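Local coordinates for tetrapyrrole methylase family protein (PDB 3HH1) that probably catalyses, in the full-length RsmI enzyme whose N-terminal domain is seen here, the S-adenosylmethionine-dependent 2'-O-methylation of a cytidine ribose in 16S rRNA, at residues T7-T13 against D81-D87; N17-M21 against L46-F50; I73-E77 against A103-L109; A34-T40 against K55-Y60. One frame throughout, in Å; residues are numbered along the deposited sequence. Where two conformers were deposited one is given.

Contact 1. Residues T7-T13 against D81-D87; sequences TLYVVAT and DVALVTD
Tyr9 and Leu84 meet through their backbones midway along the pairing of strands 8-13 and 82-87, neighbours within the parallel sheet at the heart of this N-terminal domain of the tetrapyrrole methylase fold. Tyr9 follows the parallel pattern, its N and O bonding to the residues that flank its partner Ala83: Tyr9 N donates to Val82 O at 2.8 Å, and Tyr9 O accepts from Leu84 N. Val11 repeats this one step further on, with Val11 N giving Leu84 O a nearly straight bond (2.9 Å, N-H...O 176°). Side chains alternate between the two faces. On one, Leu8 CD1 packs against Val82 CG1 at 3.6 Å; the anti placement of its CG to the backbone N (chi1 -175°) swings the branch toward the neighbouring strand. Leu76 of helix 65-77 packs on both residues there, and further along Val10 meets Ile93 of the second subunit. On the other face Val11, Ala83 and Val85 lie under Leu29 of helix 23-31.

Polar groups finish the N-terminal end. Thr7 N points straight at Asp81 OD1 (3.1 Å), arriving from above the carboxylate plane. The Tyr9 ring, turned beside its own backbone N, passes under Thr7 CG2, which stands over the ring centre, while Asp81 presents OD2 to the ring edge, 3.7 Å from Tyr9 CE2, with ring and carboxylate planes 84° apart. One water spans the two side chains: it donates to Asp81 OD2 at 2.6 Å and hydrogen-bonds Tyr9 OH at 2.7 Å.

Contact 2. Residues N17-M21 against L46-F50; sequences NLDDM and LLKHF
Leu18 and Leu46 bring their backbones to a CA-CA distance of 7.5 Å, where the short 3-10 turn 18-20, in the loop between strand 8-13 and helix 23-31, faces the last turn of helix 40-49. Leu18 is the wedge. Its CB lies over one face of the His49 imidazole, a CH-pi contact 4.1 Å from the ring centroid, and its CD2 meets Leu46 CD1 at 3.9 Å. The backbone O of Leu18 reaches the edge of the Phe50 ring in its plane, 3.2 Å from Phe50 CZ, while also accepting the 3-10 bond from Met21 N. Phe50 in turn carries His49 CD2 over the centre of one face and is touched obliquely by the selenium of Met21, here selenomethionine, in a Met-aromatic contact (Met21 SE to Phe50 CE2, 3.8 Å). Beneath them Met21 and Leu46 pack on Thr13 at the end of strand 8-13.

His49 holds its CG anti to the backbone N (chi1 -180°), which extends the imidazole toward the turn. There His49 NE2 donates to Asp19 OD1 at 2.7 Å with an angle of 151°, meeting the oxygen from well above the carboxylate plane. With an alanine here instead of Phe50, a gap is likely to open between Leu18 and Met21, and the CD2 edge of His49 would lose the ring face on which it rests, leaving the imidazole freer to turn. The polar bond lies at the solvent-facing margin of an apolar cluster, and the nearby carboxylate may favour a protonated histidine.

Contact 3. Residues I73-E77 against A103-L109; sequences IELLE and AAHAAGL
A Schellman motif closes helix 98-106 just where its last turn packs against the end of helix 65-77, bringing Leu109 up to Leu76. Gly108, with its positive phi of 74°, turns the chain out of the helix, and Leu109 N bonds back to Ala104 O at 2.9 Å. Leu109 CD1 then lies 3.7 Å from Leu76 CB, and Leu76 CD1 continues to Ala104 CB at 3.9 Å.

Ile73 fills the neighbouring position. Its CG1 lies beside the backbone N, and CD1 beyond it rests directly on the opposing helix backbone, 3.5 Å from Ala104 CA, with the methyls of Ala103 and Ala107 round it. Glu77 bends at chi2 and its side chain crosses that of Leu109 at about a right angle, Glu77 OE2 coming 3.9 Å from Leu109 CD1. Below, Leu76 and Ala104 both pack on Leu8, so the two helices lie on the same face of the sheet.

No direct hydrogen bond joins the two segments; cohesion rests on branched aliphatic tips against a helix whose alanines let them come close to its main chain, with the glutamate at the exposed margin.

Contact 4. Residues A34-T40 against K55-Y60; sequences AIACEDT and KRLVSY
Ile35, on strand 34-37, packs against Leu57 of the neighbouring strand and against Lys55, which leads into it, and each part of its side chain has a neighbour. Ile35 CB meets Leu57 CD2 at 3.8 Å. From there CG2 turns toward Val85 of the adjoining strand, whereas Ile35 CG1, anti to the carbonyl carbon (chi1 -67°), heads for Lys55 and lies 3.7 Å from Lys55 CG. The terminal CD1 touches the same Lys55 methylene and also packs on Leu47 of helix 40-49. Lys55 crosses the isoleucine at about a right angle; bends at chi2 and chi3 fold its chain so that NZ reaches the backbone oxygens of Ala32 and Arg30. Cutting Ile35 back to an alanine is likely to leave the Lys55 methylenes without the branch they lie against and to cost Leu47 one of its apolar neighbours.

Strands 34-37 and 57-59 are the parallel partners of a beta-alpha-beta unit whose crossover is helix 40-49. Ile35 N donates to Arg56 O at 2.9 Å and Ile35 O accepts from Val58 N at 2.8 Å; the same pairing recurs at Cys37, where Tyr60 N reaches Cys37 O almost straight (174°). On the opposite face from Ile35, Ala36 CB lies 4.3 Å from Val58 CB.

Past the strand, Asp39 is the N-cap of the crossover helix, its OD1 accepting from Arg42 N. Thr40 leans back over the sheet: Thr40 OG1 lies 3.3 Å from Ser59 CB, and CG2 meets Leu57 CD1. Glu38 CG approaches the Tyr60 ring at its edge, 3.9 Å from Tyr60 CD2.

Overall arrangement
Contacts 1 and 4 are strand pairings of one parallel sheet, joined through backbone bonds between Ala83 and residues Ala34 and Ala36; contact 1 lies deep in the core, while contact 4 includes an edge strand of the chain's sheet and is only partly buried. Contacts 2 and 3 carry no strand pairing and lie on opposite sides of the chain's centre, about 28 Å apart between centres. Contact 2, at the surface, combines a mixed aliphatic and aromatic cluster with a histidine-carboxylate bond, and contact 3 is aliphatic helix packing. Both reach back to the sheet: helix 40-49 ties contact 2 to contact 4 through Leu47 on Leu57, and helix 65-77 ties contact 3 to it through Leu75 on Ala34.

Contact 1. Residues T7-T13 against D81-D87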
loop_
_atom_site.group_PDB
_atom_site.type_symbol
_atom_site.label_atom_id
_atom_site.label_comp_id
_atom_site.label_asym_id
_atom_site.label_seq_id
_atom_site.Cartn_x
_atom_site.Cartn_y
_atom_site.Cartn_z
ATOM N N THR A 7 -15.519 8.617 -3.309
ATOM C CA THR A 7 -14.497 7.611 -3.496
ATOM C C THR A 7 -13.174 8.149 -3.012
ATOM O O THR A 7 -12.826 9.314 -3.282
ATOM C CB THR A 7 -14.426 7.238 -4.994
ATOM O OG1 THR A 7 -15.638 6.556 -5.354
ATOM C CG2 THR A 7 -13.215 6.332 -5.326
ATOM N N LEU A 8 -12.431 7.292 -2.297
ATOM C CA LEU A 8 -11.049 7.564 -1.983
ATOM C C LEU A 8 -10.179 7.015 -3.139
ATOM O O LEU A 8 -10.047 5.766 -3.291
ATOM C CB LEU A 8 -10.633 6.928 -0.679
ATOM C CG LEU A 8 -9.213 7.276 -0.231
ATOM C CD1 LEU A 8 -9.021 8.849 0.033
ATOM C CD2 LEU A 8 -8.773 6.482 0.978
ATOM N N TYR A 9 -9.625 7.894 -3.966
ATOM C CA TYR A 9 -8.704 7.486 -5.036
ATOM C C TYR A 9 -7.284 7.468 -4.530
ATOM O O TYR A 9 -6.838 8.445 -3.961
ATOM C CB TYR A 9 -8.769 8.460 -6.216
ATOM C CG TYR A 9 -10.070 8.384 -6.963
ATOM C CD1 TYR A 9 -10.357 7.306 -7.770
ATOM C CD2 TYR A 9 -11.039 9.374 -6.816
ATOM C CE1 TYR A 9 -11.538 7.207 -8.430
ATOM C CE2 TYR A 9 -12.230 9.278 -7.454
ATOM C CZ TYR A 9 -12.485 8.203 -8.287
ATOM O OH TYR A 9 -13.699 8.104 -8.950
ATOM N N VAL A 10 -6.599 6.348 -4.660
ATOM C CA VAL A 10 -5.215 6.238 -4.247
ATOM C C VAL A 10 -4.348 6.404 -5.512
ATOM O O VAL A 10 -4.377 5.563 -6.434
ATOM C CB VAL A 10 -4.933 4.908 -3.531
ATOM C CG1 VAL A 10 -3.510 4.900 -3.062
ATOM C CG2 VAL A 10 -5.919 4.731 -2.325
ATOM N N VAL A 11 -3.563 7.481 -5.524
ATOM C CA VAL A 11 -2.802 7.902 -6.671
ATOM C C VAL A 11 -1.317 7.785 -6.356
ATOM O O VAL A 11 -0.813 8.456 -5.434
ATOM C CB VAL A 11 -3.167 9.354 -7.055
ATOM C CG1 VAL A 11 -2.455 9.730 -8.346
ATOM C CG2 VAL A 11 -4.709 9.515 -7.196
ATOM N N ALA A 12 -0.609 6.917 -7.086
ATOM C CA ALA A 12 0.820 6.733 -6.887
ATOM C C ALA A 12 1.571 7.798 -7.673
ATOM O O ALA A 12 1.240 8.027 -8.821
ATOM C CB ALA A 12 1.267 5.337 -7.357
ATOM N N THR A 13 2.550 8.465 -7.061
ATOM C CA THR A 13 3.244 9.554 -7.741
ATOM C C THR A 13 4.740 9.315 -7.694
ATOM O O THR A 13 5.260 8.962 -6.661
ATOM C CB THR A 13 2.886 10.968 -7.156
ATOM O OG1 THR A 13 3.203 11.039 -5.767
ATOM C CG2 THR A 13 1.360 11.274 -7.305
ATOM N N ASP A 81 -15.171 13.151 -3.570
ATOM C CA ASP A 81 -13.969 12.355 -3.712
ATOM C C ASP A 81 -12.789 12.958 -2.978
ATOM O O ASP A 81 -12.714 14.176 -2.778
ATOM C CB ASP A 81 -13.644 12.191 -5.177
ATOM C CG ASP A 81 -14.809 11.645 -5.955
ATOM O OD1 ASP A 81 -15.710 11.012 -5.322
ATOM O OD2 ASP A 81 -14.843 11.858 -7.198
ATOM N N VAL A 82 -11.867 12.098 -2.596
ATOM C CA VAL A 82 -10.606 12.500 -1.994
ATOM C C VAL A 82 -9.508 11.717 -2.689
ATOM O O VAL A 82 -9.722 10.554 -2.982
ATOM C CB VAL A 82 -10.602 12.172 -0.477
ATOM C CG1 VAL A 82 -9.227 12.438 0.145
ATOM C CG2 VAL A 82 -11.683 12.976 0.248
ATOM N N ALA A 83 -8.347 12.345 -2.945
ATOM C CA ALA A 83 -7.230 11.652 -3.542
ATOM C C ALA A 83 -6.155 11.501 -2.478
ATOM O O ALA A 83 -5.776 12.483 -1.883
ATOM C CB ALA A 83 -6.671 12.433 -4.759
ATOM N N LEU A 84 -5.747 10.276 -2.202
ATOM C CA LEU A 84 -4.612 10.009 -1.304
ATOM C C LEU A 84 -3.382 9.808 -2.202
ATOM O O LEU A 84 -3.377 8.938 -3.061
ATOM C CB LEU A 84 -4.894 8.744 -0.477
ATOM C CG LEU A 84 -3.747 8.212 0.382
ATOM C CD1 LEU A 84 -3.283 9.253 1.343
ATOM C CD2 LEU A 84 -4.292 6.978 1.107
ATOM N N VAL A 85 -2.361 10.637 -2.009
ATOM C CA VAL A 85 -1.150 10.478 -2.762
ATOM C C VAL A 85 -0.214 9.594 -1.955
ATOM O O VAL A 85 -0.153 9.655 -0.729
ATOM C CB VAL A 85 -0.500 11.820 -3.119
ATOM C CG1 VAL A 85 -1.456 12.632 -4.013
ATOM C CG2 VAL A 85 -0.152 12.573 -1.887
ATOM N N THR A 86 0.476 8.727 -2.664
ATOM C CA THR A 86 1.484 7.893 -2.069
ATOM C C THR A 86 2.656 7.961 -3.010
ATOM O O THR A 86 2.528 8.441 -4.135
ATOM C CB THR A 86 1.011 6.426 -1.868
ATOM O OG1 THR A 86 0.710 5.825 -3.136
ATOM C CG2 THR A 86 -0.229 6.371 -0.955
ATOM N N ASP A 87 3.813 7.530 -2.549
ATOM C CA ASP A 87 4.990 7.427 -3.445
ATOM C C ASP A 87 4.877 6.216 -4.363
ATOM O O ASP A 87 4.503 5.127 -3.913
ATOM C CB ASP A 87 6.265 7.306 -2.649
ATOM C CG ASP A 87 6.474 8.461 -1.665
ATOM O OD1 ASP A 87 5.814 9.521 -1.797
ATOM O OD2 ASP A 87 7.343 8.311 -0.757
HETATM O O HOH W 1 -15.717 9.800 -8.477
#

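Contact 2. Residues N17-M21 against L46-F50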
loop_
_atom_site.group_PDB
_atom_site.type_symbol
_atom_site.label_atom_id
_atom_site.label_comp_id
_atom_site.label_asym_id
_atom_site.label_seq_id
_atom_site.Cartn_x
_atom_site.Cartn_y
_atom_site.Cartn_z
ATOM N N ASN A 17 10.244 12.976 -13.191
ATOM C CA ASN A 17 9.529 12.687 -14.432
ATOM C C ASN A 17 8.037 12.645 -14.170
ATOM O O ASN A 17 7.332 11.740 -14.616
ATOM C CB ASN A 17 9.982 11.371 -15.041
ATOM C CG ASN A 17 11.295 11.491 -15.749
ATOM O OD1 ASN A 17 11.789 12.601 -15.984
ATOM N ND2 ASN A 17 11.888 10.347 -16.100
ATOM N N LEU A 18 7.574 13.655 -13.443
ATOM C CA LEU A 18 6.167 13.793 -13.148
ATOM C C LEU A 18 5.306 13.847 -14.405
ATOM O O LEU A 18 4.166 13.440 -14.372
ATOM C CB LEU A 18 5.924 15.052 -12.338
ATOM C CG LEU A 18 6.480 15.018 -10.916
ATOM C CD1 LEU A 18 6.145 16.307 -10.202
ATOM C CD2 LEU A 18 5.939 13.802 -10.152
ATOM N N ASP A 19 5.838 14.406 -15.493
ATOM C CA ASP A 19 5.039 14.560 -16.731
ATOM C C ASP A 19 4.706 13.210 -17.384
ATOM O O ASP A 19 3.821 13.145 -18.264
ATOM C CB ASP A 19 5.734 15.498 -17.717
ATOM C CG ASP A 19 5.539 16.976 -17.375
ATOM O OD1 ASP A 19 4.688 17.347 -16.501
ATOM O OD2 ASP A 19 6.215 17.781 -18.018
ATOM N N ASP A 20 5.364 12.127 -16.940
ATOM C CA ASP A 20 4.973 10.777 -17.396
ATOM C C ASP A 20 3.766 10.152 -16.677
ATOM O O ASP A 20 3.300 9.073 -17.057
ATOM C CB ASP A 20 6.168 9.821 -17.362
ATOM C CG ASP A 20 7.159 10.107 -18.492
ATOM O OD1 ASP A 20 6.750 10.703 -19.517
ATOM O OD2 ASP A 20 8.347 9.753 -18.349
HETATM N N MSE A 21 3.253 10.826 -15.657
HETATM C CA MSE A 21 2.001 10.410 -15.034
HETATM C C MSE A 21 0.892 10.443 -16.056
HETATM O O MSE A 21 0.907 11.295 -16.957
HETATM C CB MSE A 21 1.634 11.330 -13.895
HETATM C CG MSE A 21 2.569 11.163 -12.726
HETATM SE SE MSE A 21 1.995 12.312 -11.216
HETATM C CE MSE A 21 0.139 11.820 -11.046
ATOM N N LEU A 46 4.522 18.711 -6.323
ATOM C CA LEU A 46 3.759 18.026 -7.390
ATOM C C LEU A 46 2.600 18.853 -7.926
ATOM O O LEU A 46 2.446 19.010 -9.120
ATOM C CB LEU A 46 3.262 16.661 -6.902
ATOM C CG LEU A 46 2.575 15.774 -7.968
ATOM C CD1 LEU A 46 2.896 14.307 -7.716
ATOM C CD2 LEU A 46 1.099 16.057 -7.987
ATOM N N LEU A 47 1.780 19.377 -7.020
ATOM C CA LEU A 47 0.649 20.190 -7.423
ATOM C C LEU A 47 1.065 21.447 -8.180
ATOM O O LEU A 47 0.476 21.755 -9.197
ATOM C CB LEU A 47 -0.228 20.540 -6.215
ATOM C CG LEU A 47 -0.831 19.297 -5.520
ATOM C CD1 LEU A 47 -1.638 19.714 -4.293
ATOM C CD2 LEU A 47 -1.631 18.339 -6.413
ATOM N N LYS A 48 2.081 22.156 -7.694
ATOM C CA LYS A 48 2.601 23.321 -8.364
ATOM C C LYS A 48 3.062 22.946 -9.766
ATOM O O LYS A 48 2.806 23.671 -10.712
ATOM C CB LYS A 48 3.749 23.925 -7.570
ATOM C CG LYS A 48 4.399 25.151 -8.219
ATOM C CD LYS A 48 5.769 25.471 -7.616
ATOM C CE LYS A 48 5.741 26.620 -6.625
ATOM N NZ LYS A 48 7.133 27.090 -6.309
ATOM N N HIS A 49 3.730 21.805 -9.898
ATOM C CA HIS A 49 4.197 21.352 -11.201
ATOM C C HIS A 49 3.085 21.264 -12.241
ATOM O O HIS A 49 3.295 21.597 -13.421
ATOM C CB HIS A 49 4.834 19.975 -11.054
ATOM C CG HIS A 49 5.358 19.409 -12.328
ATOM N ND1 HIS A 49 6.613 19.708 -12.810
ATOM C CD2 HIS A 49 4.810 18.546 -13.210
ATOM C CE1 HIS A 49 6.813 19.053 -13.943
ATOM N NE2 HIS A 49 5.724 18.356 -14.215
ATOM N N PHE A 50 1.922 20.777 -11.830
ATOM C CA PHE A 50 0.823 20.582 -12.782
ATOM C C PHE A 50 -0.135 21.767 -12.802
ATOM O O PHE A 50 -1.201 21.708 -13.448
ATOM C CB PHE A 50 0.063 19.329 -12.464
ATOM C CG PHE A 50 0.818 18.079 -12.741
ATOM C CD1 PHE A 50 1.192 17.746 -14.023
ATOM C CD2 PHE A 50 1.099 17.198 -11.727
ATOM C CE1 PHE A 50 1.895 16.585 -14.261
ATOM C CE2 PHE A 50 1.761 16.039 -11.970
ATOM C CZ PHE A 50 2.157 15.727 -13.257
#

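Contact 3. Residues I73-E77 against A103-L109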
loop_
_atom_site.group_PDB
_atom_site.type_symbol
_atom_site.label_atom_id
_atom_site.label_comp_id
_atom_site.label_asym_id
_atom_site.label_seq_id
_atom_site.Cartn_x
_atom_site.Cartn_y
_atom_site.Cartn_z
ATOM N N ILE A 73 -12.867 10.861 6.102
ATOM C CA ILE A 73 -14.120 10.110 6.189
ATOM C C ILE A 73 -15.320 11.030 6.092
ATOM O O ILE A 73 -16.283 10.707 5.398
ATOM C CB ILE A 73 -14.223 9.229 7.478
ATOM C CG1 ILE A 73 -13.134 8.137 7.511
ATOM C CG2 ILE A 73 -15.649 8.617 7.654
ATOM C CD1 ILE A 73 -13.244 7.063 6.486
ATOM N N GLU A 74 -15.265 12.193 6.745
ATOM C CA GLU A 74 -16.360 13.137 6.663
ATOM C C GLU A 74 -16.552 13.605 5.246
ATOM O O GLU A 74 -17.697 13.687 4.768
ATOM C CB GLU A 74 -16.170 14.294 7.638
ATOM C CG GLU A 74 -16.380 13.814 9.063
ATOM C CD GLU A 74 -16.189 14.879 10.127
ATOM O OE1 GLU A 74 -15.859 16.031 9.789
ATOM O OE2 GLU A 74 -16.351 14.543 11.325
ATOM N N LEU A 75 -15.465 13.918 4.544
ATOM C CA LEU A 75 -15.595 14.386 3.160
ATOM C C LEU A 75 -16.203 13.293 2.247
ATOM O O LEU A 75 -17.078 13.568 1.447
ATOM C CB LEU A 75 -14.262 14.835 2.651
ATOM C CG LEU A 75 -14.139 15.838 1.501
ATOM C CD1 LEU A 75 -15.261 16.899 1.419
ATOM C CD2 LEU A 75 -12.794 16.483 1.614
ATOM N N LEU A 76 -15.746 12.063 2.399
ATOM C CA LEU A 76 -16.281 10.924 1.623
ATOM C C LEU A 76 -17.767 10.680 1.922
ATOM O O LEU A 76 -18.587 10.484 1.011
ATOM C CB LEU A 76 -15.467 9.682 1.937
ATOM C CG LEU A 76 -14.013 9.599 1.454
ATOM C CD1 LEU A 76 -13.320 8.358 2.012
ATOM C CD2 LEU A 76 -13.922 9.676 -0.087
ATOM N N GLU A 77 -18.132 10.744 3.196
ATOM C CA GLU A 77 -19.543 10.569 3.566
ATOM C C GLU A 77 -20.424 11.677 2.979
ATOM O O GLU A 77 -21.614 11.459 2.689
ATOM C CB GLU A 77 -19.701 10.575 5.079
ATOM C CG GLU A 77 -19.047 9.418 5.811
ATOM C CD GLU A 77 -19.823 8.128 5.700
ATOM O OE1 GLU A 77 -20.940 8.156 5.147
ATOM O OE2 GLU A 77 -19.327 7.071 6.180
ATOM N N ALA A 103 -9.314 3.028 6.964
ATOM C CA ALA A 103 -10.475 3.580 7.639
ATOM C C ALA A 103 -11.679 3.716 6.663
ATOM O O ALA A 103 -12.820 3.436 7.018
ATOM C CB ALA A 103 -10.128 4.940 8.319
ATOM N N ALA A 104 -11.430 4.179 5.440
ATOM C CA ALA A 104 -12.501 4.316 4.441
ATOM C C ALA A 104 -13.119 2.979 4.189
ATOM O O ALA A 104 -14.339 2.838 4.126
ATOM C CB ALA A 104 -11.949 4.888 3.089
ATOM N N HIS A 105 -12.278 1.969 4.024
ATOM C CA HIS A 105 -12.806 0.604 3.846
ATOM C C HIS A 105 -13.660 0.136 5.051
ATOM O O HIS A 105 -14.760 -0.455 4.877
ATOM C CB HIS A 105 -11.678 -0.380 3.620
ATOM C CG HIS A 105 -12.167 -1.760 3.271
ATOM N ND1 HIS A 105 -12.024 -2.838 4.124
ATOM C CD2 HIS A 105 -12.820 -2.230 2.180
ATOM C CE1 HIS A 105 -12.564 -3.913 3.571
ATOM N NE2 HIS A 105 -13.045 -3.577 2.386
ATOM N N ALA A 106 -13.168 0.413 6.251
ATOM C CA ALA A 106 -13.910 0.074 7.484
ATOM C C ALA A 106 -15.290 0.767 7.528
ATOM O O ALA A 106 -16.241 0.232 8.087
ATOM C CB ALA A 106 -13.084 0.430 8.720
ATOM N N ALA A 107 -15.387 1.958 6.941
ATOM C CA ALA A 107 -16.605 2.702 6.858
ATOM C C ALA A 107 -17.478 2.336 5.642
ATOM O O ALA A 107 -18.530 2.944 5.457
ATOM C CB ALA A 107 -16.320 4.184 6.874
ATOM N N GLY A 108 -17.092 1.330 4.855
ATOM C CA GLY A 108 -17.898 0.927 3.723
ATOM C C GLY A 108 -17.820 1.910 2.563
ATOM O O GLY A 108 -18.734 1.975 1.734
ATOM N N LEU A 109 -16.713 2.641 2.483
ATOM C CA LEU A 109 -16.508 3.620 1.428
ATOM C C LEU A 109 -15.534 3.066 0.382
ATOM O O LEU A 109 -14.605 2.352 0.723
ATOM C CB LEU A 109 -15.988 4.928 2.038
ATOM C CG LEU A 109 -16.916 5.559 3.095
ATOM C CD1 LEU A 109 -16.145 6.643 3.915
ATOM C CD2 LEU A 109 -18.137 6.174 2.431
HETATM O O HOH W 2 -20.342 4.907 5.854
#

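Contact 4. Residues A34-T40 against K55-Y60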
loop_
_atom_site.group_PDB
_atom_site.type_symbol
_atom_site.label_atom_id
_atom_site.label_comp_id
_atom_site.label_asym_id
_atom_site.label_seq_id
_atom_site.Cartn_x
_atom_site.Cartn_y
_atom_site.Cartn_z
ATOM N N ALA A 34 -10.394 16.965 -2.075
ATOM C CA ALA A 34 -9.241 17.266 -1.186
ATOM C C ALA A 34 -8.180 16.282 -1.543
ATOM O O ALA A 34 -8.475 15.219 -2.110
ATOM C CB ALA A 34 -9.604 17.106 0.310
ATOM N N ILE A 35 -6.947 16.618 -1.202
ATOM C CA ILE A 35 -5.847 15.710 -1.412
ATOM C C ILE A 35 -5.275 15.385 -0.053
ATOM O O ILE A 35 -4.960 16.302 0.704
ATOM C CB ILE A 35 -4.817 16.347 -2.350
ATOM C CG1 ILE A 35 -5.439 16.489 -3.772
ATOM C CG2 ILE A 35 -3.496 15.530 -2.373
ATOM C CD1 ILE A 35 -4.533 16.968 -4.819
ATOM N N ALA A 36 -5.133 14.098 0.254
ATOM C CA ALA A 36 -4.585 13.651 1.554
ATOM C C ALA A 36 -3.186 13.176 1.302
ATOM O O ALA A 36 -2.915 12.491 0.291
ATOM C CB ALA A 36 -5.423 12.519 2.119
ATOM N N CYS A 37 -2.263 13.539 2.183
ATOM C CA CYS A 37 -0.898 13.194 1.917
ATOM C C CYS A 37 -0.146 13.146 3.206
ATOM O O CYS A 37 -0.518 13.801 4.173
ATOM C CB CYS A 37 -0.251 14.211 0.967
ATOM S SG CYS A 37 -0.360 15.916 1.581
ATOM N N GLU A 38 0.900 12.340 3.232
ATOM C CA GLU A 38 1.716 12.254 4.429
ATOM C C GLU A 38 2.900 13.215 4.326
ATOM O O GLU A 38 3.427 13.676 5.331
ATOM C CB GLU A 38 2.126 10.789 4.665
ATOM C CG GLU A 38 2.631 10.502 6.043
ATOM C CD GLU A 38 4.100 10.243 6.058
ATOM O OE1 GLU A 38 4.671 10.030 4.955
ATOM O OE2 GLU A 38 4.682 10.246 7.167
ATOM N N ASP A 39 3.296 13.541 3.110
ATOM C CA ASP A 39 4.465 14.387 2.861
ATOM C C ASP A 39 3.936 15.645 2.169
ATOM O O ASP A 39 3.879 15.707 0.941
ATOM C CB ASP A 39 5.468 13.585 2.002
ATOM C CG ASP A 39 6.812 14.300 1.799
ATOM O OD1 ASP A 39 6.910 15.542 1.982
ATOM O OD2 ASP A 39 7.788 13.581 1.449
ATOM N N THR A 40 3.523 16.638 2.952
ATOM C CA THR A 40 2.898 17.821 2.382
ATOM C C THR A 40 3.834 18.611 1.472
ATOM O O THR A 40 3.416 19.173 0.467
ATOM C CB THR A 40 2.396 18.788 3.456
ATOM O OG1 THR A 40 1.760 18.051 4.514
ATOM C CG2 THR A 40 1.423 19.743 2.845
ATOM N N LYS A 55 -6.077 23.837 -3.878
ATOM C CA LYS A 55 -6.592 22.580 -3.403
ATOM C C LYS A 55 -6.580 22.448 -1.868
ATOM O O LYS A 55 -5.588 22.771 -1.207
ATOM C CB LYS A 55 -5.743 21.490 -4.013
ATOM C CG LYS A 55 -6.231 20.082 -3.876
ATOM C CD LYS A 55 -7.616 19.797 -4.497
ATOM C CE LYS A 55 -7.636 19.919 -5.979
ATOM N NZ LYS A 55 -9.021 20.008 -6.486
ATOM N N ARG A 56 -7.646 21.923 -1.302
ATOM C CA ARG A 56 -7.642 21.606 0.150
ATOM C C ARG A 56 -6.737 20.392 0.383
ATOM O O ARG A 56 -6.933 19.339 -0.209
ATOM C CB ARG A 56 -9.029 21.307 0.657
ATOM C CG ARG A 56 -9.097 20.995 2.108
ATOM C CD ARG A 56 -10.460 20.511 2.536
ATOM N NE ARG A 56 -10.405 20.125 3.936
ATOM C CZ ARG A 56 -11.420 19.603 4.604
ATOM N NH1 ARG A 56 -12.582 19.405 4.013
ATOM N NH2 ARG A 56 -11.262 19.260 5.863
ATOM N N LEU A 57 -5.781 20.547 1.289
ATOM C CA LEU A 57 -4.867 19.455 1.625
ATOM C C LEU A 57 -5.199 18.930 3.000
ATOM O O LEU A 57 -5.436 19.718 3.929
ATOM C CB LEU A 57 -3.420 19.930 1.624
ATOM C CG LEU A 57 -2.843 20.430 0.311
ATOM C CD1 LEU A 57 -1.348 20.674 0.532
ATOM C CD2 LEU A 57 -3.124 19.455 -0.857
ATOM N N VAL A 58 -5.192 17.612 3.158
ATOM C CA VAL A 58 -5.316 16.990 4.494
ATOM C C VAL A 58 -3.974 16.328 4.804
ATOM O O VAL A 58 -3.563 15.423 4.113
ATOM C CB VAL A 58 -6.434 15.945 4.526
ATOM C CG1 VAL A 58 -6.465 15.215 5.921
ATOM C CG2 VAL A 58 -7.793 16.613 4.203
ATOM N N SER A 59 -3.251 16.821 5.788
ATOM C CA SER A 59 -1.924 16.342 6.015
ATOM C C SER A 59 -1.945 15.349 7.183
ATOM O O SER A 59 -2.421 15.652 8.268
ATOM C CB SER A 59 -0.979 17.505 6.255
ATOM O OG SER A 59 -1.214 18.035 7.522
ATOM N N TYR A 60 -1.457 14.157 6.918
ATOM C CA TYR A 60 -1.403 13.089 7.879
ATOM C C TYR A 60 -0.134 13.141 8.728
ATOM O O TYR A 60 0.957 13.144 8.200
ATOM C CB TYR A 60 -1.486 11.749 7.144
ATOM C CG TYR A 60 -1.518 10.568 8.087
ATOM C CD1 TYR A 60 -2.736 10.105 8.598
ATOM C CD2 TYR A 60 -0.356 9.950 8.505
ATOM C CE1 TYR A 60 -2.790 9.046 9.496
ATOM C CE2 TYR A 60 -0.397 8.874 9.409
ATOM C CZ TYR A 60 -1.630 8.427 9.889
ATOM O OH TYR A 60 -1.716 7.379 10.771
#